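Local coordinates for protein probable acetyltransferase (Pseudomonas aeruginosa PAO1, PDB 2EUI) that is of unknown function but probably transfers an acyl group, most likely acetyl, as a dimeric member of the GNAT acetyltransferase family, at residues 79-84 with 98-103. Numbering follows the deposited sequence.
Sequences WILNDI and HLLQHA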
loop_
_atom_site.group_PDB
_atom_site.type_symbol
_atom_site.label_atom_id
_atom_site.label_comp_id
_atom_site.label_asym_id
_atom_site.label_seq_id
_atom_site.Cartn_x
_atom_site.Cartn_y
_atom_site.Cartn_z
ATOM N N TRP A 79 -0.490 7.577 2.573
ATOM C CA TRP A 79 0.563 6.927 3.332
ATOM C C TRP A 79 0.056 5.680 4.032
ATOM O O TRP A 79 -0.868 5.741 4.838
ATOM C CB TRP A 79 1.177 7.889 4.359
ATOM C CG TRP A 79 2.056 8.914 3.737
ATOM C CD1 TRP A 79 1.745 10.215 3.469
ATOM C CD2 TRP A 79 3.367 8.702 3.212
ATOM N NE1 TRP A 79 2.776 10.824 2.797
ATOM C CE2 TRP A 79 3.786 9.911 2.619
ATOM C CE3 TRP A 79 4.225 7.596 3.160
ATOM C CZ2 TRP A 79 5.032 10.056 2.002
ATOM C CZ3 TRP A 79 5.465 7.741 2.544
ATOM C CH2 TRP A 79 5.850 8.958 1.968
ATOM N N ILE A 80 0.655 4.544 3.694
ATOM C CA ILE A 80 0.292 3.284 4.302
ATOM C C ILE A 80 1.180 3.155 5.528
ATOM O O ILE A 80 2.398 3.326 5.446
ATOM C CB ILE A 80 0.582 2.096 3.371
ATOM C CG1 ILE A 80 -0.172 2.254 2.052
ATOM C CG2 ILE A 80 0.178 0.806 4.044
ATOM C CD1 ILE A 80 -0.012 1.066 1.121
ATOM N N LEU A 81 0.569 2.872 6.668
ATOM C CA LEU A 81 1.308 2.712 7.907
ATOM C C LEU A 81 1.301 1.231 8.234
ATOM O O LEU A 81 0.301 0.700 8.706
ATOM C CB LEU A 81 0.622 3.501 9.018
ATOM C CG LEU A 81 1.241 3.536 10.416
ATOM C CD1 LEU A 81 2.674 4.080 10.364
ATOM C CD2 LEU A 81 0.362 4.411 11.298
ATOM N N ASN A 82 2.412 0.555 7.976
ATOM C CA ASN A 82 2.483 -0.876 8.241
ATOM C C ASN A 82 2.985 -1.240 9.631
ATOM O O ASN A 82 2.342 -2.029 10.326
ATOM C CB ASN A 82 3.383 -1.572 7.210
ATOM C CG ASN A 82 3.586 -3.051 7.514
ATOM O OD1 ASN A 82 4.498 -3.691 6.986
ATOM N ND2 ASN A 82 2.727 -3.602 8.364
ATOM N N ASP A 83 4.130 -0.669 10.017
ATOM C CA ASP A 83 4.758 -0.975 11.303
ATOM C C ASP A 83 4.962 0.179 12.273
ATOM O O ASP A 83 5.256 1.313 11.894
ATOM C CB ASP A 83 6.139 -1.612 11.103
ATOM C CG ASP A 83 6.224 -2.468 9.864
ATOM O OD1 ASP A 83 5.506 -3.493 9.795
ATOM O OD2 ASP A 83 7.021 -2.112 8.960
ATOM N N ILE A 84 4.832 -0.157 13.545
ATOM C CA ILE A 84 5.036 0.765 14.643
ATOM C C ILE A 84 5.462 -0.193 15.755
ATOM O O ILE A 84 4.877 -1.258 15.917
ATOM C CB ILE A 84 3.728 1.566 14.986
ATOM C CG1 ILE A 84 3.957 2.431 16.220
ATOM C CG2 ILE A 84 2.551 0.633 15.206
ATOM C CD1 ILE A 84 4.927 3.562 16.004
ATOM N N HIS A 98 5.498 9.817 19.896
ATOM C CA HIS A 98 6.404 10.689 19.171
ATOM C C HIS A 98 6.574 10.221 17.745
ATOM O O HIS A 98 6.631 11.029 16.823
ATOM C CB HIS A 98 7.762 10.736 19.862
ATOM C CG HIS A 98 7.755 11.500 21.146
ATOM N ND1 HIS A 98 7.490 12.851 21.203
ATOM C CD2 HIS A 98 7.968 11.102 22.423
ATOM C CE1 HIS A 98 7.540 13.254 22.460
ATOM N NE2 HIS A 98 7.829 12.212 23.220
ATOM N N LEU A 99 6.659 8.912 17.562
ATOM C CA LEU A 99 6.821 8.364 16.232
ATOM C C LEU A 99 5.595 8.685 15.388
ATOM O O LEU A 99 5.685 9.385 14.375
ATOM C CB LEU A 99 7.024 6.852 16.312
ATOM C CG LEU A 99 8.425 6.399 16.723
ATOM C CD1 LEU A 99 8.426 4.904 16.906
ATOM C CD2 LEU A 99 9.444 6.816 15.675
ATOM N N LEU A 100 4.448 8.178 15.826
ATOM C CA LEU A 100 3.189 8.386 15.127
ATOM C C LEU A 100 2.893 9.853 14.847
ATOM O O LEU A 100 2.403 10.195 13.773
ATOM C CB LEU A 100 2.049 7.741 15.919
ATOM C CG LEU A 100 2.170 6.210 16.008
ATOM C CD1 LEU A 100 1.052 5.647 16.864
ATOM C CD2 LEU A 100 2.138 5.613 14.595
ATOM N N GLN A 101 3.196 10.727 15.798
ATOM C CA GLN A 101 2.955 12.147 15.594
ATOM C C GLN A 101 3.872 12.669 14.499
ATOM O O GLN A 101 3.428 13.329 13.566
ATOM C CB GLN A 101 3.216 12.928 16.874
ATOM C CG GLN A 101 3.033 14.423 16.709
ATOM C CD GLN A 101 4.029 15.201 17.532
ATOM O OE1 GLN A 101 5.243 15.017 17.392
ATOM N NE2 GLN A 101 3.529 16.077 18.398
ATOM N N HIS A 102 5.156 12.379 14.623
ATOM C CA HIS A 102 6.127 12.816 13.634
ATOM C C HIS A 102 5.680 12.297 12.259
ATOM O O HIS A 102 5.754 13.009 11.255
ATOM C CB HIS A 102 7.502 12.262 14.005
ATOM C CG HIS A 102 8.636 12.884 13.250
ATOM N ND1 HIS A 102 8.964 12.520 11.961
ATOM C CD2 HIS A 102 9.522 13.843 13.607
ATOM C CE1 HIS A 102 10.003 13.229 11.557
ATOM N NE2 HIS A 102 10.361 14.039 12.538
ATOM N N ALA A 103 5.197 11.056 12.233
ATOM C CA ALA A 103 4.739 10.426 11.001
ATOM C C ALA A 103 3.515 11.134 10.436
ATOM O O ALA A 103 3.449 11.400 9.234
ATOM C CB ALA A 103 4.419 8.952 11.243
#
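Ile84 lays its CG1-CD1 branch against Leu100, its CD1 3.7 Å from Leu100 CD2. The two side chains cross at about a right angle. CG1 of Ile84 stands anti to the backbone N (chi1 175°), which sends the CG1-CD1 branch toward the helix. There Ile84 CD1 also meets Leu99, 3.9 Å from Leu99 CD1. Leu100 CD2 also touches Leu81, at 3.9 Å from Leu81 CD2, and again the side chains cross nearly at right angles. One methyl of Leu100 is thus shared by two strand residues. Every contact between the two segments is apolar.

Leu81 and Ile84 can both point at the helix, although three positions apart, because a classic beta bulge lies between them: Asn82 and Asp83 both face Gln65 of the neighbouring antiparallel strand 60-71. Tyr130 of helix 124-131 packs on both Leu81 and Ile84, and Leu99 reaches on to Tyr50 and Ala52 of strand 48-53. The axes of segments 79-84 and 98-103 run roughly antiparallel, at 153°, and come within 10.4 Å. Strand 76-86, helix 92-109 and strand 112-120 form a beta-alpha-beta crossover, with the helix packed on the sheet as in the GNAT fold.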